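PDB 2AZQ: catechol 1,2-dioxygenase from Pseudomonas putida, which probably catalyses the iron(III)-dependent intradiol cleavage of catechol by molecular oxygen to cis,cis-muconate, an early step of the beta-ketoadipate pathway. Local coordinates for residues Gly113-Gln118 with Leu175-Ile180; Arg122-Thr127 with Arg188-Val193; Val152-Ala157 with Val222-Ser227; Arg218-His223 with Ile238-Asp243. All coordinates share one frame; numbering follows the deposited sequence.

Contact 1. Residues Gly113-Gln118 with Leu175-Ile180; sequences GAPLAQ and LRRRII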
loop_
_atom_site.group_PDB
_atom_site.type_symbol
_atom_site.label_atom_id
_atom_site.label_comp_id
_atom_site.label_asym_id
_atom_site.label_seq_id
_atom_site.Cartn_x
_atom_site.Cartn_y
_atom_site.Cartn_z
ATOM N N GLY A 113 21.898 3.560 14.910
ATOM C CA GLY A 113 23.150 3.119 15.507
ATOM C C GLY A 113 24.466 3.278 14.773
ATOM O O GLY A 113 25.414 2.550 15.086
ATOM N N ALA A 114 24.557 4.202 13.821
ATOM C CA ALA A 114 25.815 4.383 13.084
ATOM C C ALA A 114 26.993 4.628 14.027
ATOM O O ALA A 114 26.802 5.115 15.141
ATOM C CB ALA A 114 25.691 5.552 12.111
ATOM N N PRO A 115 28.225 4.275 13.602
ATOM C CA PRO A 115 29.426 4.478 14.426
ATOM C C PRO A 115 29.498 5.898 14.988
ATOM O O PRO A 115 29.246 6.890 14.299
ATOM C CB PRO A 115 30.557 4.161 13.458
ATOM C CG PRO A 115 29.962 3.040 12.668
ATOM C CD PRO A 115 28.607 3.658 12.321
ATOM N N LEU A 116 29.866 5.965 16.249
ATOM C CA LEU A 116 29.927 7.204 16.993
ATOM C C LEU A 116 31.344 7.802 17.173
ATOM O O LEU A 116 32.306 7.079 17.489
ATOM C CB LEU A 116 29.267 6.895 18.327
ATOM C CG LEU A 116 29.124 7.924 19.401
ATOM C CD1 LEU A 116 28.664 9.254 18.815
ATOM C CD2 LEU A 116 28.114 7.348 20.374
ATOM N N ALA A 117 31.469 9.119 17.002
ATOM C CA ALA A 117 32.788 9.757 17.121
ATOM C C ALA A 117 32.812 11.167 17.716
ATOM O O ALA A 117 31.893 11.961 17.488
ATOM C CB ALA A 117 33.488 9.761 15.735
ATOM N N GLN A 118 33.878 11.461 18.464
ATOM C CA GLN A 118 34.084 12.764 19.107
ATOM C C GLN A 118 34.666 13.743 18.085
ATOM O O GLN A 118 35.653 13.428 17.439
ATOM C CB GLN A 118 35.086 12.634 20.249
ATOM C CG GLN A 118 34.822 11.475 21.197
ATOM C CD GLN A 118 33.520 11.618 21.977
ATOM O OE1 GLN A 118 32.444 11.785 21.400
ATOM N NE2 GLN A 118 33.619 11.541 23.300
ATOM N N LEU A 175 29.545 5.800 4.851
ATOM C CA LEU A 175 28.970 7.134 4.702
ATOM C C LEU A 175 27.874 7.392 5.756
ATOM O O LEU A 175 26.923 8.144 5.520
ATOM C CB LEU A 175 28.411 7.305 3.284
ATOM C CG LEU A 175 29.437 6.833 2.255
ATOM C CD1 LEU A 175 28.900 7.059 0.854
ATOM C CD2 LEU A 175 30.746 7.586 2.460
ATOM N N ARG A 176 28.015 6.766 6.920
ATOM C CA ARG A 176 27.049 6.924 8.015
ATOM C C ARG A 176 27.751 7.096 9.364
ATOM O O ARG A 176 28.495 6.218 9.802
ATOM C CB ARG A 176 26.127 5.704 8.080
ATOM C CG ARG A 176 25.090 5.638 6.955
ATOM C CD ARG A 176 24.395 4.268 6.825
ATOM N NE ARG A 176 23.369 4.292 5.786
ATOM C CZ ARG A 176 22.202 4.900 5.934
ATOM N NH1 ARG A 176 21.941 5.514 7.086
ATOM N NH2 ARG A 176 21.326 4.920 4.942
ATOM N N ARG A 177 27.506 8.215 10.034
ATOM C CA ARG A 177 28.143 8.452 11.324
ATOM C C ARG A 177 27.419 9.422 12.277
ATOM O O ARG A 177 26.619 10.288 11.888
ATOM C CB ARG A 177 29.580 9.001 11.132
ATOM C CG ARG A 177 30.607 8.099 10.446
ATOM C CD ARG A 177 31.026 6.915 11.315
ATOM N NE ARG A 177 32.070 6.113 10.675
ATOM C CZ ARG A 177 31.916 5.359 9.581
ATOM N NH1 ARG A 177 32.949 4.682 9.100
ATOM N NH2 ARG A 177 30.737 5.257 8.981
ATOM N N ARG A 178 27.736 9.274 13.552
ATOM C CA ARG A 178 27.212 10.169 14.548
ATOM C C ARG A 178 28.425 10.887 15.140
ATOM O O ARG A 178 29.243 10.288 15.843
ATOM C CB ARG A 178 26.418 9.402 15.600
ATOM C CG ARG A 178 24.937 9.212 15.267
ATOM C CD ARG A 178 24.251 8.426 16.380
ATOM N NE ARG A 178 24.763 7.064 16.404
ATOM C CZ ARG A 178 24.744 6.259 17.461
ATOM N NH1 ARG A 178 24.235 6.663 18.612
ATOM N NH2 ARG A 178 25.246 5.035 17.364
ATOM N N ILE A 179 28.543 12.168 14.791
ATOM C CA ILE A 179 29.644 13.035 15.239
ATOM C C ILE A 179 29.235 13.865 16.451
ATOM O O ILE A 179 28.218 14.535 16.405
ATOM C CB ILE A 179 30.077 14.024 14.098
ATOM C CG1 ILE A 179 30.696 13.260 12.930
ATOM C CG2 ILE A 179 31.100 14.995 14.612
ATOM C CD1 ILE A 179 31.008 14.109 11.718
ATOM N N ILE A 180 30.014 13.811 17.528
ATOM C CA ILE A 180 29.734 14.614 18.746
ATOM C C ILE A 180 30.469 15.958 18.661
ATOM O O ILE A 180 31.686 15.972 18.489
ATOM C CB ILE A 180 30.280 13.965 20.041
ATOM C CG1 ILE A 180 29.778 12.523 20.192
ATOM C CG2 ILE A 180 29.927 14.841 21.214
ATOM C CD1 ILE A 180 28.309 12.360 20.131
#
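Backbone bonds join Pro115 and Ala117 to strand 176-180. Arg178 N donates to Pro115 O at 2.9 Å, and Arg178 O accepts from Ala117 N at 2.8 Å. Arg178 thus holds the residues on either side of Leu116, its bridge partner, as in any parallel ladder. The next rung is Ile180 N to Ala117 O.

The arginine side chains add polar ties. The Arg178 chain bends at its third torsion (chi3 -67°) and brings the guanidinium back to Ala114 O. NH2 of Arg178 makes the better bond to that oxygen, at 2.7 Å. NE of Arg178 makes a weak second one. Ala114 O lies 17° out of the guanidinium plane, at its edge, and Gly113 N sits over one face. Arg177 NH2 bonds in its own strand, to Arg176 O at 2.6 Å, and weakly to Phe173 O. Pro115 CG lies over one face of this guanidinium, toward its rim.

Packing contacts complete the pairing. Arg177 CD rests on Pro115 CB at 3.5 Å. Leu116 CD1 meets Ile180 CD1 on the face shared with Arg178. The Gln118 side chain runs alongside Ile180, pointing the same way, with Gln118 OE1 beside Ile180 CG1. Ala117 and Ile179 use the other face, where Ile179 packs on Leu154 and Ala189.

The arrangement is a short parallel strand pair within the mixed beta-sheet core of the intradiol dioxygenase domain.

Contact 2. Residues Arg122-Thr127 with Arg188-Val193; sequences RMDDGT and RARSIV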
loop_
_atom_site.group_PDB
_atom_site.type_symbol
_atom_site.label_atom_id
_atom_site.label_comp_id
_atom_site.label_asym_id
_atom_site.label_seq_id
_atom_site.Cartn_x
_atom_site.Cartn_y
_atom_site.Cartn_z
ATOM N N ARG A 122 36.252 9.965 9.868
ATOM C CA ARG A 122 36.313 9.791 8.421
ATOM C C ARG A 122 35.044 8.949 8.186
ATOM O O ARG A 122 34.748 8.044 8.976
ATOM C CB ARG A 122 37.545 9.007 7.980
ATOM C CG ARG A 122 37.508 8.662 6.507
ATOM C CD ARG A 122 38.818 8.095 6.020
ATOM N NE ARG A 122 38.782 7.728 4.602
ATOM C CZ ARG A 122 39.866 7.518 3.858
ATOM N NH1 ARG A 122 41.080 7.637 4.383
ATOM N NH2 ARG A 122 39.740 7.175 2.590
ATOM N N MET A 123 34.301 9.236 7.121
ATOM C CA MET A 123 33.066 8.510 6.840
ATOM C C MET A 123 33.094 7.405 5.771
ATOM O O MET A 123 32.241 6.522 5.803
ATOM C CB MET A 123 31.959 9.505 6.459
ATOM C CG MET A 123 31.537 10.453 7.544
ATOM S SD MET A 123 30.226 11.506 6.910
ATOM C CE MET A 123 28.951 10.293 6.680
ATOM N N ASP A 124 34.041 7.456 4.835
ATOM C CA ASP A 124 34.117 6.465 3.742
ATOM C C ASP A 124 35.087 5.299 4.004
ATOM O O ASP A 124 36.048 5.446 4.763
ATOM C CB ASP A 124 34.578 7.140 2.450
ATOM C CG ASP A 124 36.008 7.659 2.549
ATOM O OD1 ASP A 124 36.223 8.673 3.237
ATOM O OD2 ASP A 124 36.924 7.041 1.979
ATOM N N ASP A 125 34.857 4.157 3.354
ATOM C CA ASP A 125 35.743 2.999 3.526
ATOM C C ASP A 125 36.939 2.964 2.528
ATOM O O ASP A 125 37.614 1.956 2.396
ATOM C CB ASP A 125 34.950 1.681 3.415
ATOM C CG ASP A 125 34.188 1.564 2.103
ATOM O OD1 ASP A 125 34.704 2.060 1.074
ATOM O OD2 ASP A 125 33.086 0.965 2.089
ATOM N N GLY A 126 37.178 4.058 1.817
ATOM C CA GLY A 126 38.299 4.118 0.891
ATOM C C GLY A 126 38.198 3.171 -0.277
ATOM O O GLY A 126 39.184 2.605 -0.729
ATOM N N THR A 127 36.987 3.031 -0.780
ATOM C CA THR A 127 36.667 2.152 -1.888
ATOM C C THR A 127 36.507 2.817 -3.239
ATOM O O THR A 127 36.862 2.223 -4.255
ATOM C CB THR A 127 35.354 1.447 -1.609
ATOM O OG1 THR A 127 35.534 0.525 -0.544
ATOM C CG2 THR A 127 34.867 0.724 -2.821
ATOM N N ARG A 188 33.760 17.862 12.406
ATOM C CA ARG A 188 34.678 17.776 11.253
ATOM C C ARG A 188 34.447 16.424 10.560
ATOM O O ARG A 188 34.446 15.390 11.218
ATOM C CB ARG A 188 36.130 17.844 11.752
ATOM C CG ARG A 188 36.888 19.172 11.597
ATOM C CD ARG A 188 37.424 19.328 10.164
ATOM N NE ARG A 188 38.036 18.087 9.671
ATOM C CZ ARG A 188 37.577 17.382 8.629
ATOM N NH1 ARG A 188 36.498 17.798 7.961
ATOM N NH2 ARG A 188 38.177 16.243 8.269
ATOM N N ALA A 189 34.255 16.405 9.247
ATOM C CA ALA A 189 34.038 15.118 8.577
ATOM C C ALA A 189 34.777 14.949 7.247
ATOM O O ALA A 189 34.534 15.681 6.300
ATOM C CB ALA A 189 32.549 14.891 8.375
ATOM N N ARG A 190 35.684 13.983 7.189
ATOM C CA ARG A 190 36.446 13.686 5.968
ATOM C C ARG A 190 35.619 12.625 5.232
ATOM O O ARG A 190 35.363 11.550 5.765
ATOM C CB ARG A 190 37.851 13.156 6.356
ATOM C CG ARG A 190 38.878 12.934 5.209
ATOM C CD ARG A 190 38.555 11.704 4.376
ATOM N NE ARG A 190 39.459 11.468 3.239
ATOM C CZ ARG A 190 40.771 11.250 3.323
ATOM N NH1 ARG A 190 41.373 11.236 4.502
ATOM N NH2 ARG A 190 41.468 10.991 2.223
ATOM N N SER A 191 35.175 12.924 4.020
ATOM C CA SER A 191 34.350 11.952 3.313
ATOM C C SER A 191 34.496 12.046 1.777
ATOM O O SER A 191 35.615 12.230 1.267
ATOM C CB SER A 191 32.892 12.141 3.766
ATOM O OG SER A 191 32.016 11.157 3.248
ATOM N N ILE A 192 33.391 11.870 1.047
ATOM C CA ILE A 192 33.411 11.986 -0.411
ATOM C C ILE A 192 32.152 12.649 -0.964
ATOM O O ILE A 192 31.052 12.491 -0.433
ATOM C CB ILE A 192 33.582 10.621 -1.124
ATOM C CG1 ILE A 192 32.349 9.740 -0.908
ATOM C CG2 ILE A 192 34.847 9.927 -0.625
ATOM C CD1 ILE A 192 32.375 8.488 -1.720
ATOM N N VAL A 193 32.314 13.413 -2.030
ATOM C CA VAL A 193 31.170 14.085 -2.629
ATOM C C VAL A 193 30.162 13.037 -3.078
ATOM O O VAL A 193 30.488 12.177 -3.870
ATOM C CB VAL A 193 31.623 14.956 -3.816
ATOM C CG1 VAL A 193 30.432 15.501 -4.517
ATOM C CG2 VAL A 193 32.519 16.081 -3.308
#
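Two guanidinium groups of like charge lie flat on each other: Arg122 on Arg190, with centres 3.9 Å apart and planes at 13°. The setting is a parallel beta bridge between Arg122 and Arg190, on strand 186-192 of the mixed sheet. The two side chains run side by side on the same face. Both have CG anti to the backbone N (chi1 172° in Arg122), and they leave the sheet together. Arg122 stays extended, while Arg190 bends at its second torsion. Arg122 NH1 ends up over the face of the Arg190 guanidinium.

Asp124 probably offsets part of the charge. Arg122 grips its carboxylate side-on with two nitrogens. NH2 of Arg122 reaches Asp124 OD2 at 2.9 Å, in the guanidinium plane and on the syn lone pair. NE of Arg122 meets Asp124 OD1 from above the carboxylate plane, at 3.1 Å. Asp124 OD1 also lies 4.3 Å from Arg190 NE, but well out of that guanidinium plane, so only charge acts there. Asp124 OD2 takes a second bond, from Gly126 N, which closes an Asx turn.

Met123 N bonds to Arg190 O at 2.9 Å. Met123 CB lies against Ser191, whose hydroxyl is bonded to His156, while the end of the Met123 side chain leads away. Asp124 also crosses Ile192, with Asp124 CG 4.1 Å from Ile192 CG2.

Contact 3. Residues Val152-Ala157 with Val222-Ser227; sequences VDLWHA and VHFFIS. With FE (Fe (III) ion), chain B.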
loop_
_atom_site.group_PDB
_atom_site.type_symbol
_atom_site.label_atom_id
_atom_site.label_comp_id
_atom_site.label_asym_id
_atom_site.label_seq_id
_atom_site.Cartn_x
_atom_site.Cartn_y
_atom_site.Cartn_z
ATOM N N VAL A 152 25.602 15.250 15.729
ATOM C CA VAL A 152 25.136 15.480 14.372
ATOM C C VAL A 152 25.206 14.093 13.726
ATOM O O VAL A 152 26.294 13.495 13.595
ATOM C CB VAL A 152 25.962 16.547 13.545
ATOM C CG1 VAL A 152 26.798 17.433 14.456
ATOM C CG2 VAL A 152 26.763 15.870 12.447
ATOM N N ASP A 153 24.015 13.585 13.395
ATOM C CA ASP A 153 23.790 12.266 12.788
ATOM C C ASP A 153 23.667 12.411 11.261
ATOM O O ASP A 153 22.628 12.885 10.788
ATOM C CB ASP A 153 22.480 11.726 13.318
ATOM C CG ASP A 153 22.419 10.233 13.314
ATOM O OD1 ASP A 153 22.957 9.629 12.354
ATOM O OD2 ASP A 153 21.801 9.683 14.263
ATOM N N LEU A 154 24.682 11.989 10.498
ATOM C CA LEU A 154 24.628 12.155 9.042
ATOM C C LEU A 154 24.813 10.928 8.159
ATOM O O LEU A 154 25.568 10.010 8.474
ATOM C CB LEU A 154 25.643 13.222 8.581
ATOM C CG LEU A 154 27.165 12.957 8.606
ATOM C CD1 LEU A 154 27.861 14.195 8.030
ATOM C CD2 LEU A 154 27.676 12.650 10.005
ATOM N N TRP A 155 24.117 10.937 7.026
ATOM C CA TRP A 155 24.194 9.840 6.065
ATOM C C TRP A 155 24.042 10.391 4.647
ATOM O O TRP A 155 23.315 11.357 4.447
ATOM C CB TRP A 155 23.119 8.782 6.381
ATOM C CG TRP A 155 21.654 9.188 6.257
ATOM C CD1 TRP A 155 20.791 8.822 5.256
ATOM C CD2 TRP A 155 20.855 9.939 7.204
ATOM N NE1 TRP A 155 19.517 9.285 5.517
ATOM C CE2 TRP A 155 19.523 9.972 6.701
ATOM C CE3 TRP A 155 21.129 10.581 8.419
ATOM C CZ2 TRP A 155 18.477 10.618 7.366
ATOM C CZ3 TRP A 155 20.075 11.228 9.081
ATOM C CH2 TRP A 155 18.768 11.238 8.545
ATOM N N HIS A 156 24.758 9.813 3.681
ATOM C CA HIS A 156 24.659 10.267 2.294
ATOM C C HIS A 156 25.088 9.185 1.329
ATOM O O HIS A 156 25.741 8.206 1.734
ATOM C CB HIS A 156 25.461 11.564 2.061
ATOM C CG HIS A 156 26.959 11.401 2.051
ATOM N ND1 HIS A 156 27.648 10.850 0.990
ATOM C CD2 HIS A 156 27.904 11.780 2.948
ATOM C CE1 HIS A 156 28.947 10.897 1.231
ATOM N NE2 HIS A 156 29.130 11.455 2.412
ATOM N N ALA A 157 24.694 9.345 0.065
ATOM C CA ALA A 157 25.017 8.376 -0.968
ATOM C C ALA A 157 26.487 8.433 -1.353
ATOM O O ALA A 157 27.192 9.384 -1.041
ATOM C CB ALA A 157 24.166 8.610 -2.183
ATOM N N VAL A 222 23.188 15.804 1.686
ATOM C CA VAL A 222 23.693 15.103 2.855
ATOM C C VAL A 222 22.613 15.231 3.902
ATOM O O VAL A 222 22.163 16.320 4.195
ATOM C CB VAL A 222 25.042 15.733 3.396
ATOM C CG1 VAL A 222 25.639 14.850 4.433
ATOM C CG2 VAL A 222 26.012 15.935 2.283
ATOM N N HIS A 223 22.154 14.125 4.458
ATOM C CA HIS A 223 21.081 14.175 5.492
ATOM C C HIS A 223 21.575 14.432 6.937
ATOM O O HIS A 223 22.634 13.948 7.349
ATOM C CB HIS A 223 20.343 12.825 5.498
ATOM C CG HIS A 223 19.682 12.459 4.207
ATOM N ND1 HIS A 223 18.427 12.901 3.846
ATOM C CD2 HIS A 223 20.113 11.682 3.186
ATOM C CE1 HIS A 223 18.118 12.412 2.657
ATOM N NE2 HIS A 223 19.125 11.670 2.236
ATOM N N PHE A 224 20.816 15.213 7.694
ATOM C CA PHE A 224 21.191 15.452 9.083
ATOM C C PHE A 224 20.090 15.313 10.093
ATOM O O PHE A 224 18.942 15.706 9.858
ATOM C CB PHE A 224 21.778 16.847 9.330
ATOM C CG PHE A 224 23.056 17.105 8.624
ATOM C CD1 PHE A 224 23.056 17.555 7.313
ATOM C CD2 PHE A 224 24.271 16.917 9.280
ATOM C CE1 PHE A 224 24.242 17.828 6.664
ATOM C CE2 PHE A 224 25.459 17.182 8.641
ATOM C CZ PHE A 224 25.447 17.646 7.325
ATOM N N PHE A 225 20.470 14.742 11.227
ATOM C CA PHE A 225 19.606 14.597 12.400
ATOM C C PHE A 225 20.491 15.342 13.402
ATOM O O PHE A 225 21.637 14.950 13.623
ATOM C CB PHE A 225 19.473 13.138 12.823
ATOM C CG PHE A 225 18.246 12.465 12.327
ATOM C CD1 PHE A 225 18.108 11.086 12.448
ATOM C CD2 PHE A 225 17.221 13.184 11.756
ATOM C CE1 PHE A 225 16.957 10.426 11.998
ATOM C CE2 PHE A 225 16.066 12.521 11.304
ATOM C CZ PHE A 225 15.942 11.143 11.429
ATOM N N ILE A 226 19.992 16.440 13.949
ATOM C CA ILE A 226 20.781 17.224 14.884
ATOM C C ILE A 226 19.971 17.429 16.153
ATOM O O ILE A 226 18.801 17.826 16.131
ATOM C CB ILE A 226 21.239 18.549 14.220
ATOM C CG1 ILE A 226 21.995 18.179 12.929
ATOM C CG2 ILE A 226 22.168 19.337 15.151
ATOM C CD1 ILE A 226 22.966 19.174 12.373
ATOM N N SER A 227 20.602 17.125 17.274
ATOM C CA SER A 227 19.908 17.206 18.526
ATOM C C SER A 227 20.895 17.420 19.644
ATOM O O SER A 227 22.032 17.013 19.545
ATOM C CB SER A 227 19.086 15.922 18.712
ATOM O OG SER A 227 19.878 14.763 18.506
HETATM FE FE FE B . 18.696 10.964 0.414
#
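Asp153 N donates to Phe225 O at 2.8 Å, with an N-H...O angle of 168°. Phe225 N returns a bond to Asp153 O, which makes these two an antiparallel hydrogen-bonded pair. Two residues on, His223 N bonds to Trp155 O at 3.0 Å. The reverse bond, from Trp155 N to His223 O, is weak. Leu154 and Phe224 lie between them as a non-hydrogen-bonded pair.

One face of the pairing carries an aromatic cluster. Trp155 has CG between its backbone N and carbonyl carbon (chi1 64°), and this lays the indole across His223. His223 CB sits over the six-membered ring, 3.3 Å from its centroid, in a CH-pi contact. The five-membered ring forms an offset stack with the imidazole, the centroids 4.3 Å apart. The far edge of the indole points at the face of Phe225, with Trp155 CH2 over the middle of that ring. Planes at 64° make this pair T-shaped.

These are neighbouring antiparallel strands of the central sheet of the intradiol dioxygenase domain, and this face leads to its non-haem iron(III) site. His223 NE2 binds the iron at 2.0 Å, so the indole backs a metal ligand. Tyr110 meets both Trp155 and Phe225, and its hydroxyl is bonded to Asp153 OD2.

The opposite face is apolar. Leu154 CD1 lies 3.9 Å from Phe224 CE2. Val152 CG2 reaches the edge of the same ring, and Val152 CB touches Ile226 CD1 at 4.2 Å.

Contact 4. Residues Arg218-His223 with Ile238-Asp243; sequences RPAHVH and INFAGD. With FE (Fe (III) ion), chain B.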
loop_
_atom_site.group_PDB
_atom_site.type_symbol
_atom_site.label_atom_id
_atom_site.label_comp_id
_atom_site.label_asym_id
_atom_site.label_seq_id
_atom_site.Cartn_x
_atom_site.Cartn_y
_atom_site.Cartn_z
ATOM N N ARG A 218 16.925 13.337 -7.681
ATOM C CA ARG A 218 17.208 14.241 -6.566
ATOM C C ARG A 218 18.637 14.790 -6.688
ATOM O O ARG A 218 19.494 14.157 -7.273
ATOM C CB ARG A 218 17.079 13.534 -5.225
ATOM C CG ARG A 218 15.704 13.006 -4.912
ATOM C CD ARG A 218 15.598 12.840 -3.433
ATOM N NE ARG A 218 16.011 14.082 -2.798
ATOM C CZ ARG A 218 16.243 14.220 -1.502
ATOM N NH1 ARG A 218 16.095 13.172 -0.677
ATOM N NH2 ARG A 218 16.674 15.396 -1.044
ATOM N N PRO A 219 18.895 15.996 -6.165
ATOM C CA PRO A 219 20.222 16.633 -6.201
ATOM C C PRO A 219 21.141 15.969 -5.174
ATOM O O PRO A 219 20.679 15.336 -4.232
ATOM C CB PRO A 219 19.926 18.077 -5.784
ATOM C CG PRO A 219 18.437 18.220 -6.070
ATOM C CD PRO A 219 17.936 16.913 -5.538
ATOM N N ALA A 220 22.442 16.131 -5.352
ATOM C CA ALA A 220 23.390 15.588 -4.390
ATOM C C ALA A 220 23.126 16.296 -3.037
ATOM O O ALA A 220 23.025 17.536 -2.961
ATOM C CB ALA A 220 24.808 15.845 -4.860
ATOM N N HIS A 221 23.010 15.522 -1.968
ATOM C CA HIS A 221 22.752 16.115 -0.683
ATOM C C HIS A 221 23.335 15.296 0.463
ATOM O O HIS A 221 23.932 14.252 0.235
ATOM C CB HIS A 221 21.241 16.294 -0.500
ATOM C CG HIS A 221 20.464 15.021 -0.648
ATOM N ND1 HIS A 221 20.086 14.516 -1.873
ATOM C CD2 HIS A 221 20.073 14.105 0.273
ATOM C CE1 HIS A 221 19.501 13.347 -1.699
ATOM N NE2 HIS A 221 19.481 13.076 -0.408
ATOM N N VAL A 222 23.188 15.804 1.686
ATOM C CA VAL A 222 23.693 15.103 2.855
ATOM C C VAL A 222 22.613 15.231 3.902
ATOM O O VAL A 222 22.163 16.320 4.195
ATOM C CB VAL A 222 25.042 15.733 3.396
ATOM C CG1 VAL A 222 25.639 14.850 4.433
ATOM C CG2 VAL A 222 26.012 15.935 2.283
ATOM N N HIS A 223 22.154 14.125 4.458
ATOM C CA HIS A 223 21.081 14.175 5.492
ATOM C C HIS A 223 21.575 14.432 6.937
ATOM O O HIS A 223 22.634 13.948 7.349
ATOM C CB HIS A 223 20.343 12.825 5.498
ATOM C CG HIS A 223 19.682 12.459 4.207
ATOM N ND1 HIS A 223 18.427 12.901 3.846
ATOM C CD2 HIS A 223 20.113 11.682 3.186
ATOM C CE1 HIS A 223 18.118 12.412 2.657
ATOM N NE2 HIS A 223 19.125 11.670 2.236
ATOM N N ILE A 238 21.656 19.242 3.472
ATOM C CA ILE A 238 22.499 20.291 2.884
ATOM C C ILE A 238 22.415 19.870 1.406
ATOM O O ILE A 238 22.696 18.713 1.102
ATOM C CB ILE A 238 24.025 20.218 3.280
ATOM C CG1 ILE A 238 24.241 20.557 4.754
ATOM C CG2 ILE A 238 24.851 21.165 2.408
ATOM C CD1 ILE A 238 25.727 20.419 5.187
ATOM N N ASN A 239 21.976 20.748 0.503
ATOM C CA ASN A 239 21.964 20.403 -0.923
ATOM C C ASN A 239 23.180 21.060 -1.541
ATOM O O ASN A 239 23.436 22.233 -1.284
ATOM C CB ASN A 239 20.772 20.986 -1.634
ATOM C CG ASN A 239 19.497 20.443 -1.147
ATOM O OD1 ASN A 239 19.249 19.245 -1.254
ATOM N ND2 ASN A 239 18.655 21.314 -0.605
ATOM N N PHE A 240 23.909 20.334 -2.379
ATOM C CA PHE A 240 25.107 20.878 -3.029
ATOM C C PHE A 240 24.863 21.910 -4.090
ATOM O O PHE A 240 23.961 21.777 -4.910
ATOM C CB PHE A 240 25.929 19.738 -3.578
ATOM C CG PHE A 240 26.632 19.021 -2.523
ATOM C CD1 PHE A 240 25.954 18.712 -1.350
ATOM C CD2 PHE A 240 27.989 18.793 -2.606
ATOM C CE1 PHE A 240 26.604 18.205 -0.262
ATOM C CE2 PHE A 240 28.671 18.282 -1.520
ATOM C CZ PHE A 240 27.970 17.988 -0.330
ATOM N N ALA A 241 25.672 22.958 -4.073
ATOM C CA ALA A 241 25.475 24.023 -5.045
ATOM C C ALA A 241 25.888 23.595 -6.452
ATOM O O ALA A 241 26.861 22.873 -6.612
ATOM C CB ALA A 241 26.238 25.246 -4.624
ATOM N N GLY A 242 25.120 24.004 -7.460
ATOM C CA GLY A 242 25.467 23.693 -8.839
ATOM C C GLY A 242 24.850 22.461 -9.462
ATOM O O GLY A 242 24.962 22.247 -10.670
ATOM N N ASP A 243 24.195 21.644 -8.647
ATOM C CA ASP A 243 23.561 20.430 -9.142
ATOM C C ASP A 243 22.411 20.819 -10.084
ATOM O O ASP A 243 21.627 21.724 -9.785
ATOM C CB ASP A 243 23.000 19.633 -7.965
ATOM C CG ASP A 243 22.643 18.210 -8.330
ATOM O OD1 ASP A 243 23.493 17.328 -8.127
ATOM O OD2 ASP A 243 21.518 17.972 -8.817
HETATM FE FE FE B . 18.696 10.964 0.414
#
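The Phe240 ring takes Val222 CG2 at its edge, 3.5 Å from Phe240 CE1, while Ala220 O and His221 CA approach it obliquely. The His221 ring has the Arg218 guanidinium over one face, with NH2 above its centre. At its edge lies His223 NE2, the other histidine ligand of the iron. Arg218 NH2 is also bonded to Gln237.

The two segments belong to the beta hairpin of strands 217-227 and 234-240. Val222 and Ile238 exchange two backbone bonds. Phe240 N donates to Ala220 O at 3.0 Å.

His221 is held at both nitrogens of its ring. ND1 of His221 donates to Pro219 O at 2.6 Å, in the ring plane. NE2 of His221 binds the iron(III) at 2.4 Å. The bond at ND1 would probably polarise the imidazole and, with the iron bond, helps to fix its rotation. Across the strands, His221 CB touches Asn239 OD1.

A type II turn from Phe240 to Asp243 brings the aspartate back beside Pro219 and Ala220. Its OD2 is bonded to Tyr245 N, and Asp243 OD1 accepts from Ala220 N at 3.2 Å, the donor approaching from above the carboxylate plane, 76° out of it.

In the fold
All four contacts belong to one mixed sheet. Contacts 1 and 3 are close, with centres 9 Å apart, because strands 151-155 and 176-180 are neighbours: Val152 N bonds to Ile179 O at 2.8 Å. Contacts 1 and 2 meet where Leu175 N bonds to Met123 O at 2.9 Å. Contacts 3 and 4 share Val222 and His223, and both touch the iron. Together they supply two of its four protein ligands; Tyr163 and Tyr197 complete the set. Contacts 1 and 2 stand farther back. In contact 1 the side chain of Arg176 is about 8 Å from the iron. In contact 2 the side chain of Met123 is about 12 Å from the iron.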